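Dextranase (Pseudarthrobacter oxydans, PDB 6NZS) catalyses the endohydrolysis of (1->6)-alpha-D-glucosidic linkages in dextran, as a member of glycoside hydrolase family 49. Local coordinates at residues A[426-431]-A[474-479]; A[499-504]-A[546-551]; A[32-37]-A[55-60]; A[37-42]-A[184-189]. One frame throughout, in Å; residues are numbered along the deposited sequence.

Interactions 1 and 2 are steps of the same beta-solenoid, with centres 10 Å apart. Strands 469-482 and 495-507 lie side by side between them. Backbone atoms join the two: Phe476 N lies 2.8 Å from His501 O, a probable hydrogen bond. Interactions 3 and 4 belong to the N-terminal Ig-like domain. Their centres are also 10 Å apart, and they share Tyr37. A salt bridge of 2.9 Å from Arg33 NH2 to Asp38 OD1 ties them further. The two pairs do not touch. The nearest atoms of interactions 1 and 4 are about 14 Å apart, and the centres of interactions 2 and 3 about 38 Å.

Interaction 1 (A[426-431]-A[474-479]); sequences VNVTNT and MRFENI
Val426 to Thr431 and Met474 to Ile479 run parallel and in register, their axes 4.7 Å apart and 5° from each other, as strands of successive beta-solenoid coils. Five backbone hydrogen bonds join them, among them Arg475 N to Val426 O at 2.8 Å. Asparagines pair at one position: Asn478 ND2 donates to Asn430 OD1 at 3.0 Å. The two amides lie side by side with planes 31° apart, and the acceptor is close to the amide plane of Asn478. Asn478 OD1 accepts from Asn504 ND2, which carries the asparagine row on to strand 495-507; on the other side Asn430 ND2 bonds Asp401. On the buried face, Val428 CB packs 3.7 Å from CD2 of Phe476. Val426 CB lies alongside Met474 CG. On the other face, Arg475 NE meets Glu477 OE1 at 3.3 Å, a salt bridge within one strand, with OE1 in the guanidinium plane. Strand 398-407 flanks the pair beside Val428, and strand 495-507 beside Arg475. Phe476 and Ile479 touch Ile414 of strand 414-415.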
loop_
_atom_site.group_PDB
_atom_site.type_symbol
_atom_site.label_atom_id
_atom_site.label_comp_id
_atom_site.label_asym_id
_atom_site.label_seq_id
_atom_site.Cartn_x
_atom_site.Cartn_y
_atom_site.Cartn_z
ATOM N N VAL A 426 17.134 5.223 8.997
ATOM C CA VAL A 426 15.963 4.581 8.413
ATOM C C VAL A 426 16.410 3.268 7.784
ATOM O O VAL A 426 17.424 3.229 7.075
ATOM C CB VAL A 426 15.308 5.502 7.371
ATOM C CG1 VAL A 426 14.233 4.763 6.597
ATOM C CG2 VAL A 426 14.727 6.734 8.054
ATOM N N ASN A 427 15.657 2.197 8.035
ATOM C CA ASN A 427 16.003 0.875 7.528
ATOM C C ASN A 427 14.748 0.222 6.976
ATOM O O ASN A 427 13.797 -0.017 7.723
ATOM C CB ASN A 427 16.600 0.003 8.637
ATOM C CG ASN A 427 17.978 0.468 9.068
ATOM O OD1 ASN A 427 18.124 1.219 10.048
ATOM N ND2 ASN A 427 18.998 0.029 8.343
ATOM N N VAL A 428 14.760 -0.097 5.685
ATOM C CA VAL A 428 13.619 -0.715 5.008
ATOM C C VAL A 428 14.111 -1.973 4.305
ATOM O O VAL A 428 14.891 -1.886 3.347
ATOM C CB VAL A 428 12.974 0.241 3.991
ATOM C CG1 VAL A 428 11.810 -0.438 3.256
ATOM C CG2 VAL A 428 12.519 1.529 4.647
ATOM N N THR A 429 13.633 -3.135 4.746
ATOM C CA THR A 429 14.128 -4.406 4.238
ATOM C C THR A 429 12.999 -5.251 3.654
ATOM O O THR A 429 11.861 -5.229 4.134
ATOM C CB THR A 429 14.876 -5.190 5.331
ATOM O OG1 THR A 429 14.031 -5.337 6.479
ATOM C CG2 THR A 429 16.151 -4.451 5.729
ATOM N N ASN A 430 13.324 -5.997 2.598
ATOM C CA ASN A 430 12.449 -7.050 2.070
ATOM C C ASN A 430 11.119 -6.496 1.559
ATOM O O ASN A 430 10.034 -6.859 2.022
ATOM C CB ASN A 430 12.278 -8.185 3.084
ATOM C CG ASN A 430 13.591 -8.842 3.389
ATOM O OD1 ASN A 430 14.322 -9.206 2.472
ATOM N ND2 ASN A 430 13.940 -8.924 4.665
ATOM N N THR A 431 11.240 -5.602 0.586
ATOM C CA THR A 431 10.105 -5.005 -0.111
ATOM C C THR A 431 9.954 -5.717 -1.442
ATOM O O THR A 431 10.941 -5.899 -2.160
ATOM C CB THR A 431 10.381 -3.521 -0.372
ATOM O OG1 THR A 431 10.738 -2.861 0.855
ATOM C CG2 THR A 431 9.163 -2.843 -0.991
ATOM N N MET A 474 19.998 6.270 5.458
ATOM C CA MET A 474 18.808 5.528 5.069
ATOM C C MET A 474 19.269 4.344 4.242
ATOM O O MET A 474 19.987 4.521 3.250
ATOM C CB MET A 474 17.852 6.404 4.262
ATOM C CG MET A 474 17.503 7.706 4.949
ATOM S SD MET A 474 15.877 8.309 4.466
ATOM C CE MET A 474 16.131 8.563 2.724
ATOM N N ARG A 475 18.874 3.148 4.657
ATOM C CA ARG A 475 19.268 1.912 3.998
ATOM C C ARG A 475 18.029 1.164 3.530
ATOM O O ARG A 475 17.104 0.922 4.313
ATOM C CB ARG A 475 20.084 1.021 4.942
ATOM C CG ARG A 475 20.587 -0.267 4.298
ATOM C CD ARG A 475 21.585 -0.972 5.212
ATOM N NE ARG A 475 22.157 -2.173 4.607
ATOM C CZ ARG A 475 23.357 -2.230 4.037
ATOM N NH1 ARG A 475 24.126 -1.149 3.991
ATOM N NH2 ARG A 475 23.794 -3.374 3.514
ATOM N N PHE A 476 18.015 0.808 2.251
ATOM C CA PHE A 476 16.936 0.038 1.643
ATOM C C PHE A 476 17.583 -1.233 1.115
ATOM O O PHE A 476 18.382 -1.171 0.175
ATOM C CB PHE A 476 16.306 0.820 0.489
ATOM C CG PHE A 476 15.790 2.171 0.881
ATOM C CD1 PHE A 476 16.606 3.286 0.818
ATOM C CD2 PHE A 476 14.487 2.329 1.316
ATOM C CE1 PHE A 476 16.132 4.542 1.184
ATOM C CE2 PHE A 476 14.011 3.568 1.690
ATOM C CZ PHE A 476 14.822 4.677 1.627
ATOM N N GLU A 477 17.256 -2.378 1.703
ATOM C CA GLU A 477 17.893 -3.638 1.329
ATOM C C GLU A 477 16.838 -4.635 0.888
ATOM O O GLU A 477 15.931 -4.963 1.662
ATOM C CB GLU A 477 18.727 -4.219 2.475
ATOM C CG GLU A 477 19.341 -5.559 2.111
ATOM C CD GLU A 477 20.536 -5.941 2.962
ATOM O OE1 GLU A 477 20.960 -5.125 3.804
ATOM O OE2 GLU A 477 21.050 -7.064 2.770
ATOM N N ASN A 478 16.991 -5.135 -0.346
ATOM C CA ASN A 478 16.081 -6.063 -1.011
ATOM C C ASN A 478 14.806 -5.344 -1.426
ATOM O O ASN A 478 13.859 -5.233 -0.643
ATOM C CB ASN A 478 15.804 -7.321 -0.175
ATOM C CG ASN A 478 17.071 -8.044 0.215
ATOM O OD1 ASN A 478 18.068 -7.999 -0.503
ATOM N ND2 ASN A 478 17.043 -8.706 1.363
ATOM N N ILE A 479 14.793 -4.827 -2.649
ATOM C CA ILE A 479 13.596 -4.267 -3.263
ATOM C C ILE A 479 13.418 -5.026 -4.566
ATOM O O ILE A 479 14.115 -4.760 -5.554
ATOM C CB ILE A 479 13.696 -2.762 -3.516
ATOM C CG1 ILE A 479 14.089 -1.991 -2.249
ATOM C CG2 ILE A 479 12.358 -2.261 -4.059
ATOM C CD1 ILE A 479 14.344 -0.504 -2.511
HETATM O O HOH W 1 13.462 -2.896 1.012
#

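Interaction 2 (A[499-504]-A[546-551]); sequences NIHVKN and ALENYS
His501 and Glu548 form the tight part of this parallel strand pair. His501 NE2 donates to Glu548 OE1 at 2.8 Å, with the oxygen in the ring plane and the carboxylate turned 71° from it. Ala546 CB sits over one face of the same ring, 3.9 Å from its centroid, a CH-pi contact. Extended from CG outward, Glu548 carries its carboxylate along Lys503, whose CD comes within 3.6 Å of OE1. Glu548 OE2 is also hydrogen-bonded to Thr587. On the other face of the sheet, Val502 CB packs against Leu547 CD2 at 3.9 Å. The looser side is wet. The salt bridge from Lys503 NZ to Glu548 OE2 is long at 3.7 Å, and a water spans NZ and OE1. A second water joins Asn504 OD1, Asn549 O and Ser551 OG just past strand 546-548. This is a late step of the beta-solenoid: strand 469-482 borders His501 and Lys503, while Trp585 of strand 582-585 packs on Ala546 and Glu548.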
loop_
_atom_site.group_PDB
_atom_site.type_symbol
_atom_site.label_atom_id
_atom_site.label_comp_id
_atom_site.label_asym_id
_atom_site.label_seq_id
_atom_site.Cartn_x
_atom_site.Cartn_y
_atom_site.Cartn_z
ATOM N N ASN A 499 24.881 9.224 2.828
ATOM C CA ASN A 499 24.870 7.804 3.173
ATOM C C ASN A 499 23.495 7.163 2.973
ATOM O O ASN A 499 22.872 6.634 3.896
ATOM C CB ASN A 499 25.423 7.547 4.579
ATOM C CG ASN A 499 25.828 6.108 4.775
ATOM O OD1 ASN A 499 26.289 5.455 3.844
ATOM N ND2 ASN A 499 25.643 5.592 5.988
ATOM N N ILE A 500 23.043 7.203 1.728
ATOM C CA ILE A 500 21.833 6.512 1.303
ATOM C C ILE A 500 22.282 5.235 0.612
ATOM O O ILE A 500 23.115 5.279 -0.298
ATOM C CB ILE A 500 21.021 7.394 0.341
ATOM C CG1 ILE A 500 20.845 8.815 0.903
ATOM C CG2 ILE A 500 19.691 6.711 -0.016
ATOM C CD1 ILE A 500 20.139 8.889 2.246
ATOM N N HIS A 501 21.757 4.096 1.046
ATOM C CA HIS A 501 22.201 2.811 0.528
ATOM C C HIS A 501 20.998 2.069 -0.030
ATOM O O HIS A 501 19.996 1.901 0.669
ATOM C CB HIS A 501 22.873 1.993 1.634
ATOM C CG HIS A 501 23.778 0.917 1.123
ATOM N ND1 HIS A 501 25.154 1.007 1.181
ATOM C CD2 HIS A 501 23.501 -0.276 0.545
ATOM C CE1 HIS A 501 25.683 -0.089 0.661
ATOM N NE2 HIS A 501 24.700 -0.885 0.269
ATOM N N VAL A 502 21.100 1.636 -1.288
ATOM C CA VAL A 502 20.080 0.814 -1.938
ATOM C C VAL A 502 20.764 -0.480 -2.353
ATOM O O VAL A 502 21.579 -0.484 -3.286
ATOM C CB VAL A 502 19.455 1.525 -3.148
ATOM C CG1 VAL A 502 18.363 0.658 -3.778
ATOM C CG2 VAL A 502 18.888 2.885 -2.744
ATOM N N LYS A 503 20.454 -1.568 -1.657
ATOM C CA LYS A 503 21.085 -2.860 -1.887
ATOM C C LYS A 503 20.057 -3.835 -2.448
ATOM O O LYS A 503 18.961 -3.985 -1.896
ATOM C CB LYS A 503 21.681 -3.423 -0.594
ATOM C CG LYS A 503 22.435 -4.724 -0.802
ATOM C CD LYS A 503 23.183 -5.159 0.461
ATOM C CE LYS A 503 23.979 -6.426 0.190
ATOM N NZ LYS A 503 24.911 -6.760 1.308
ATOM N N ASN A 504 20.416 -4.507 -3.539
ATOM C CA ASN A 504 19.543 -5.494 -4.180
ATOM C C ASN A 504 18.193 -4.902 -4.592
ATOM O O ASN A 504 17.132 -5.500 -4.376
ATOM C CB ASN A 504 19.371 -6.773 -3.347
ATOM C CG ASN A 504 18.698 -7.890 -4.144
ATOM O OD1 ASN A 504 18.824 -7.953 -5.375
ATOM N ND2 ASN A 504 17.963 -8.756 -3.455
ATOM N N ALA A 546 24.713 4.896 -2.595
ATOM C CA ALA A 546 25.288 3.598 -2.931
ATOM C C ALA A 546 24.217 2.723 -3.573
ATOM O O ALA A 546 23.179 2.460 -2.957
ATOM C CB ALA A 546 25.840 2.908 -1.681
ATOM N N LEU A 547 24.469 2.274 -4.806
ATOM C CA LEU A 547 23.628 1.288 -5.490
ATOM C C LEU A 547 24.425 -0.009 -5.551
ATOM O O LEU A 547 25.251 -0.199 -6.449
ATOM C CB LEU A 547 23.243 1.767 -6.885
ATOM C CG LEU A 547 22.630 3.168 -6.931
ATOM C CD1 LEU A 547 22.394 3.622 -8.364
ATOM C CD2 LEU A 547 21.346 3.255 -6.125
ATOM N N GLU A 548 24.176 -0.902 -4.604
ATOM C CA GLU A 548 24.888 -2.170 -4.502
ATOM C C GLU A 548 23.985 -3.278 -5.033
ATOM O O GLU A 548 22.878 -3.470 -4.528
ATOM C CB GLU A 548 25.255 -2.448 -3.043
ATOM C CG GLU A 548 26.020 -3.738 -2.853
ATOM C CD GLU A 548 26.378 -4.017 -1.405
ATOM O OE1 GLU A 548 26.001 -3.211 -0.525
ATOM O OE2 GLU A 548 27.036 -5.045 -1.150
ATOM N N ASN A 549 24.449 -4.002 -6.054
ATOM C CA ASN A 549 23.645 -5.058 -6.671
ATOM C C ASN A 549 22.304 -4.532 -7.170
ATOM O O ASN A 549 21.268 -5.181 -7.011
ATOM C CB ASN A 549 23.450 -6.257 -5.745
ATOM C CG ASN A 549 24.753 -6.826 -5.272
ATOM O OD1 ASN A 549 25.757 -6.765 -5.984
ATOM N ND2 ASN A 549 24.756 -7.386 -4.064
ATOM N N TYR A 550 22.319 -3.332 -7.735
ATOM C CA TYR A 550 21.208 -2.858 -8.554
ATOM C C TYR A 550 21.233 -3.656 -9.847
ATOM O O TYR A 550 22.266 -3.718 -10.518
ATOM C CB TYR A 550 21.417 -1.364 -8.822
ATOM C CG TYR A 550 20.592 -0.715 -9.919
ATOM C CD1 TYR A 550 19.284 -1.121 -10.188
ATOM C CD2 TYR A 550 21.123 0.320 -10.677
ATOM C CE1 TYR A 550 18.539 -0.510 -11.180
ATOM C CE2 TYR A 550 20.396 0.935 -11.669
ATOM C CZ TYR A 550 19.102 0.513 -11.924
ATOM O OH TYR A 550 18.385 1.125 -12.921
ATOM N N SER A 551 20.127 -4.323 -10.175
ATOM C CA SER A 551 20.115 -5.192 -11.345
ATOM C C SER A 551 18.841 -4.996 -12.149
ATOM O O SER A 551 17.784 -4.658 -11.606
ATOM C CB SER A 551 20.275 -6.673 -10.974
ATOM O OG SER A 551 19.144 -7.169 -10.266
HETATM O O HOH W 2 26.318 -4.105 1.970
HETATM O O HOH W 3 20.046 -7.462 -7.717
#

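Interaction 3 (A[32-37]-A[55-60]); sequences RRSSFY and TYMSIP
An ST turn at Ser34 shapes this contact in the N-terminal Ig-like domain, where the chain turns from strand 31-33 into strand 37-43. Ser34 OG lies anti to the backbone N (chi1 178°), which brings it to the amides that follow. It accepts from Phe36 N at 3.1 Å and from Tyr37 N, and it also bonds Ser86 OG. The backbone of Ser34 is held across the contact, its N donating to Thr55 O at 2.9 Å. A single beta bridge pairs Arg33 with Tyr56. Beyond it, the direct bond from Met57 N to Arg32 O is weak, and a water at 2.7 Å from Arg32 O spans the same two atoms.

Met57 points toward the turn. Its CB rests on Ser34 CA. Met57 SD lies 3.7 Å from Phe36 CE2, at the edge of the ring, a Met-aromatic contact. The methyl carbon Met57 CE turns back to Arg32 CD at 3.8 Å because the chain bends at chi3 (72°). Ile59 CD1 lies over one face of the Arg32 guanidinium, 3.6 Å from NH1, and the two side chains cross at about a right angle. Arg32 NH1 is satisfied by the carbonyls of Asn21 and Gly24. Strand 18-20 packs beside Arg33 and Ser35. Strand 84-92 covers Thr55 and Met57, and strand 176-192 meets Phe36 and Thr55.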
loop_
_atom_site.group_PDB
_atom_site.type_symbol
_atom_site.label_atom_id
_atom_site.label_comp_id
_atom_site.label_asym_id
_atom_site.label_seq_id
_atom_site.Cartn_x
_atom_site.Cartn_y
_atom_site.Cartn_z
ATOM N N ARG A 32 -19.806 -6.509 -0.714
ATOM C CA ARG A 32 -19.510 -6.966 -2.073
ATOM C C ARG A 32 -18.670 -8.240 -2.031
ATOM O O ARG A 32 -17.582 -8.251 -1.445
ATOM C CB ARG A 32 -18.767 -5.881 -2.850
ATOM C CG ARG A 32 -18.907 -6.029 -4.368
ATOM C CD ARG A 32 -17.961 -5.097 -5.141
ATOM N NE ARG A 32 -18.096 -3.683 -4.790
ATOM C CZ ARG A 32 -18.994 -2.851 -5.315
ATOM N NH1 ARG A 32 -19.865 -3.284 -6.224
ATOM N NH2 ARG A 32 -19.023 -1.579 -4.921
ATOM N N ARG A 33 -19.174 -9.301 -2.654
ATOM C CA ARG A 33 -18.472 -10.570 -2.770
ATOM C C ARG A 33 -17.758 -10.606 -4.115
ATOM O O ARG A 33 -18.275 -10.098 -5.110
ATOM C CB ARG A 33 -19.480 -11.722 -2.710
ATOM C CG ARG A 33 -18.864 -13.093 -2.950
ATOM C CD ARG A 33 -19.884 -14.201 -2.800
ATOM N NE ARG A 33 -19.345 -15.444 -3.329
ATOM C CZ ARG A 33 -20.034 -16.574 -3.430
ATOM N NH1 ARG A 33 -21.300 -16.612 -3.029
ATOM N NH2 ARG A 33 -19.463 -17.648 -3.952
ATOM N N SER A 34 -16.575 -11.226 -4.156
ATOM C CA SER A 34 -15.878 -11.369 -5.435
ATOM C C SER A 34 -16.709 -12.153 -6.445
ATOM O O SER A 34 -17.183 -13.257 -6.162
ATOM C CB SER A 34 -14.542 -12.082 -5.245
ATOM O OG SER A 34 -13.882 -12.275 -6.498
ATOM N N SER A 35 -16.860 -11.578 -7.641
ATOM C CA SER A 35 -17.501 -12.274 -8.748
ATOM C C SER A 35 -16.582 -13.275 -9.426
ATOM O O SER A 35 -17.051 -14.070 -10.247
ATOM C CB SER A 35 -17.927 -11.265 -9.812
ATOM O OG SER A 35 -18.850 -10.341 -9.271
ATOM N N PHE A 36 -15.295 -13.275 -9.095
ATOM C CA PHE A 36 -14.312 -13.937 -9.932
ATOM C C PHE A 36 -13.591 -15.100 -9.280
ATOM O O PHE A 36 -13.091 -15.960 -10.013
ATOM C CB PHE A 36 -13.296 -12.909 -10.453
ATOM C CG PHE A 36 -13.956 -11.752 -11.122
ATOM C CD1 PHE A 36 -14.489 -11.906 -12.387
ATOM C CD2 PHE A 36 -14.108 -10.537 -10.479
ATOM C CE1 PHE A 36 -15.138 -10.866 -13.017
ATOM C CE2 PHE A 36 -14.757 -9.489 -11.115
ATOM C CZ PHE A 36 -15.271 -9.659 -12.376
ATOM N N TYR A 37 -13.537 -15.173 -7.949
ATOM C CA TYR A 37 -12.783 -16.213 -7.255
ATOM C C TYR A 37 -13.572 -16.750 -6.075
ATOM O O TYR A 37 -14.277 -15.999 -5.396
ATOM C CB TYR A 37 -11.443 -15.661 -6.722
ATOM C CG TYR A 37 -10.647 -15.036 -7.827
ATOM C CD1 TYR A 37 -9.920 -15.830 -8.699
ATOM C CD2 TYR A 37 -10.673 -13.663 -8.049
ATOM C CE1 TYR A 37 -9.215 -15.284 -9.745
ATOM C CE2 TYR A 37 -9.968 -13.098 -9.108
ATOM C CZ TYR A 37 -9.245 -13.923 -9.951
ATOM O OH TYR A 37 -8.540 -13.413 -11.013
ATOM N N THR A 55 -14.392 -14.083 0.110
ATOM C CA THR A 55 -13.543 -13.247 -0.735
ATOM C C THR A 55 -14.289 -11.945 -0.989
ATOM O O THR A 55 -15.319 -11.931 -1.678
ATOM C CB THR A 55 -13.151 -13.934 -2.041
ATOM O OG1 THR A 55 -12.517 -15.189 -1.754
ATOM C CG2 THR A 55 -12.175 -13.060 -2.825
ATOM N N TYR A 56 -13.762 -10.866 -0.424
ATOM C CA TYR A 56 -14.255 -9.512 -0.631
ATOM C C TYR A 56 -13.843 -9.010 -2.007
ATOM O O TYR A 56 -12.968 -9.574 -2.660
ATOM C CB TYR A 56 -13.624 -8.576 0.402
ATOM C CG TYR A 56 -13.924 -8.973 1.829
ATOM C CD1 TYR A 56 -15.113 -8.586 2.430
ATOM C CD2 TYR A 56 -13.023 -9.737 2.576
ATOM C CE1 TYR A 56 -15.411 -8.951 3.732
ATOM C CE2 TYR A 56 -13.308 -10.101 3.881
ATOM C CZ TYR A 56 -14.507 -9.714 4.450
ATOM O OH TYR A 56 -14.796 -10.079 5.748
ATOM N N MET A 57 -14.465 -7.912 -2.444
ATOM C CA MET A 57 -14.058 -7.294 -3.704
ATOM C C MET A 57 -14.278 -5.784 -3.666
ATOM O O MET A 57 -15.313 -5.301 -3.193
ATOM C CB MET A 57 -14.779 -7.900 -4.921
ATOM C CG MET A 57 -14.217 -7.416 -6.259
ATOM S SD MET A 57 -14.948 -8.235 -7.688
ATOM C CE MET A 57 -16.568 -7.493 -7.677
ATOM N N SER A 58 -13.292 -5.049 -4.173
ATOM C CA SER A 58 -13.371 -3.605 -4.344
ATOM C C SER A 58 -13.324 -3.286 -5.830
ATOM O O SER A 58 -12.618 -3.953 -6.591
ATOM C CB SER A 58 -12.191 -2.940 -3.631
ATOM O OG SER A 58 -12.072 -1.575 -3.985
ATOM N N ILE A 59 -14.109 -2.296 -6.252
ATOM C CA ILE A 59 -14.099 -1.838 -7.641
ATOM C C ILE A 59 -13.897 -0.328 -7.651
ATOM O O ILE A 59 -14.159 0.354 -6.646
ATOM C CB ILE A 59 -15.385 -2.258 -8.403
ATOM C CG1 ILE A 59 -16.609 -1.465 -7.932
ATOM C CG2 ILE A 59 -15.629 -3.743 -8.246
ATOM C CD1 ILE A 59 -17.880 -1.756 -8.768
ATOM N N PRO A 60 -13.400 0.223 -8.764
ATOM C CA PRO A 60 -13.057 1.653 -8.806
ATOM C C PRO A 60 -14.266 2.533 -8.522
ATOM O O PRO A 60 -15.325 2.383 -9.139
ATOM C CB PRO A 60 -12.532 1.847 -10.237
ATOM C CG PRO A 60 -12.020 0.484 -10.631
ATOM C CD PRO A 60 -12.965 -0.487 -9.980
HETATM O O HOH W 4 -16.076 -6.371 -0.147
#

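Interaction 4 (A[37-42]-A[184-189]); sequences YDLQVA and NSMMIF
Leu39 CD1 is the apolar centre, lying 3.6 Å from Ile188 CD1 and 3.7 Å from Met186 CE. The strand axes are 9.3 Å apart and 16° from parallel, so side chains bridge most of the gap. Further out, Met186 lies on the Tyr37 ring. Its CB sits over the ring centre, 3.7 Å from the centroid, a CH-pi contact. The bend at chi2 (60°) brings Met186 SD to 3.7 Å from Tyr37 CB. The sulfur meets the ring obliquely in a Met-aromatic contact. At the polar edge, Tyr37 OH donates to Asn184 O at 2.6 Å, with the donor tilted 17° from the carbonyl plane. The Asn184 side chain turns elsewhere, to Thr84 and Gln153. Val98 of strand 96-102 touches both Leu39 and Ile188. The chemistry is that of a buried hydrophobic core within the Ig-like domain. One short hydrogen bond satisfies the buried phenol; together, this bond and Met186 on the ring face should fix the ring's position.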
loop_
_atom_site.group_PDB
_atom_site.type_symbol
_atom_site.label_atom_id
_atom_site.label_comp_id
_atom_site.label_asym_id
_atom_site.label_seq_id
_atom_site.Cartn_x
_atom_site.Cartn_y
_atom_site.Cartn_z
ATOM N N TYR A 37 -13.537 -15.173 -7.949
ATOM C CA TYR A 37 -12.783 -16.213 -7.255
ATOM C C TYR A 37 -13.572 -16.750 -6.075
ATOM O O TYR A 37 -14.277 -15.999 -5.396
ATOM C CB TYR A 37 -11.443 -15.661 -6.722
ATOM C CG TYR A 37 -10.647 -15.036 -7.827
ATOM C CD1 TYR A 37 -9.920 -15.830 -8.699
ATOM C CD2 TYR A 37 -10.673 -13.663 -8.049
ATOM C CE1 TYR A 37 -9.215 -15.284 -9.745
ATOM C CE2 TYR A 37 -9.968 -13.098 -9.108
ATOM C CZ TYR A 37 -9.245 -13.923 -9.951
ATOM O OH TYR A 37 -8.540 -13.413 -11.013
ATOM N N ASP A 38 -13.434 -18.052 -5.836
ATOM C CA ASP A 38 -13.886 -18.686 -4.605
ATOM C C ASP A 38 -12.689 -19.332 -3.930
ATOM O O ASP A 38 -11.807 -19.868 -4.604
ATOM C CB ASP A 38 -14.939 -19.765 -4.882
ATOM C CG ASP A 38 -16.263 -19.182 -5.332
ATOM O OD1 ASP A 38 -16.727 -18.215 -4.704
ATOM O OD2 ASP A 38 -16.845 -19.704 -6.313
ATOM N N LEU A 39 -12.662 -19.289 -2.598
ATOM C CA LEU A 39 -11.532 -19.808 -1.837
ATOM C C LEU A 39 -12.011 -20.717 -0.710
ATOM O O LEU A 39 -12.979 -20.401 -0.012
ATOM C CB LEU A 39 -10.718 -18.643 -1.265
ATOM C CG LEU A 39 -9.369 -18.969 -0.632
ATOM C CD1 LEU A 39 -8.373 -17.847 -0.903
ATOM C CD2 LEU A 39 -9.527 -19.141 0.851
ATOM N N GLN A 40 -11.324 -21.851 -0.535
ATOM C CA GLN A 40 -11.511 -22.732 0.612
ATOM C C GLN A 40 -10.145 -23.083 1.182
ATOM O O GLN A 40 -9.138 -23.057 0.469
ATOM C CB GLN A 40 -12.251 -24.020 0.231
ATOM C CG GLN A 40 -13.715 -23.821 -0.115
ATOM C CD GLN A 40 -14.385 -25.112 -0.542
ATOM O OE1 GLN A 40 -13.717 -26.115 -0.792
ATOM N NE2 GLN A 40 -15.713 -25.095 -0.621
ATOM N N VAL A 41 -10.111 -23.388 2.484
ATOM C CA VAL A 41 -8.865 -23.637 3.206
ATOM C C VAL A 41 -9.019 -24.890 4.053
ATOM O O VAL A 41 -10.026 -25.061 4.748
ATOM C CB VAL A 41 -8.480 -22.460 4.130
ATOM C CG1 VAL A 41 -7.046 -22.620 4.643
ATOM C CG2 VAL A 41 -8.654 -21.129 3.451
ATOM N N ALA A 42 -7.993 -25.735 4.039
ATOM C CA ALA A 42 -7.951 -26.923 4.879
ATOM C C ALA A 42 -6.586 -27.015 5.534
ATOM O O ALA A 42 -5.575 -26.657 4.933
ATOM C CB ALA A 42 -8.154 -28.180 4.037
ATOM N N ASN A 184 -8.696 -8.803 -12.865
ATOM C CA ASN A 184 -9.408 -9.002 -11.612
ATOM C C ASN A 184 -8.404 -9.661 -10.675
ATOM O O ASN A 184 -8.119 -10.858 -10.791
ATOM C CB ASN A 184 -10.644 -9.860 -11.858
ATOM C CG ASN A 184 -11.596 -9.204 -12.828
ATOM O OD1 ASN A 184 -12.207 -8.185 -12.513
ATOM N ND2 ASN A 184 -11.705 -9.764 -14.027
ATOM N N SER A 185 -7.824 -8.864 -9.795
ATOM C CA SER A 185 -6.779 -9.396 -8.940
ATOM C C SER A 185 -7.371 -10.177 -7.772
ATOM O O SER A 185 -8.545 -10.028 -7.409
ATOM C CB SER A 185 -5.849 -8.280 -8.470
ATOM O OG SER A 185 -6.521 -7.296 -7.709
ATOM N N MET A 186 -6.536 -11.038 -7.191
ATOM C CA MET A 186 -6.950 -11.920 -6.102
ATOM C C MET A 186 -5.817 -11.980 -5.089
ATOM O O MET A 186 -4.778 -12.595 -5.360
ATOM C CB MET A 186 -7.279 -13.324 -6.613
ATOM C CG MET A 186 -7.636 -14.319 -5.498
ATOM S SD MET A 186 -9.081 -13.790 -4.545
ATOM C CE MET A 186 -9.110 -15.042 -3.262
ATOM N N MET A 187 -6.024 -11.362 -3.924
ATOM C CA MET A 187 -5.056 -11.375 -2.841
ATOM C C MET A 187 -5.508 -12.353 -1.772
ATOM O O MET A 187 -6.701 -12.456 -1.469
ATOM C CB MET A 187 -4.954 -9.982 -2.222
ATOM C CG MET A 187 -3.600 -9.335 -2.402
ATOM S SD MET A 187 -3.155 -9.159 -4.133
ATOM C CE MET A 187 -4.535 -8.153 -4.696
ATOM N N ILE A 188 -4.549 -13.077 -1.205
ATOM C CA ILE A 188 -4.786 -13.915 -0.034
ATOM C C ILE A 188 -3.984 -13.340 1.122
ATOM O O ILE A 188 -2.768 -13.127 1.003
ATOM C CB ILE A 188 -4.404 -15.384 -0.281
ATOM C CG1 ILE A 188 -5.280 -15.984 -1.384
ATOM C CG2 ILE A 188 -4.530 -16.197 1.021
ATOM C CD1 ILE A 188 -4.890 -17.400 -1.790
ATOM N N PHE A 189 -4.662 -13.079 2.231
ATOM C CA PHE A 189 -4.026 -12.613 3.451
ATOM C C PHE A 189 -4.167 -13.759 4.455
ATOM O O PHE A 189 -5.191 -13.891 5.129
ATOM C CB PHE A 189 -4.709 -11.344 3.963
ATOM C CG PHE A 189 -4.689 -10.182 2.990
ATOM C CD1 PHE A 189 -3.696 -10.050 2.017
ATOM C CD2 PHE A 189 -5.670 -9.206 3.077
ATOM C CE1 PHE A 189 -3.698 -8.961 1.146
ATOM C CE2 PHE A 189 -5.673 -8.121 2.218
ATOM C CZ PHE A 189 -4.685 -7.997 1.247
#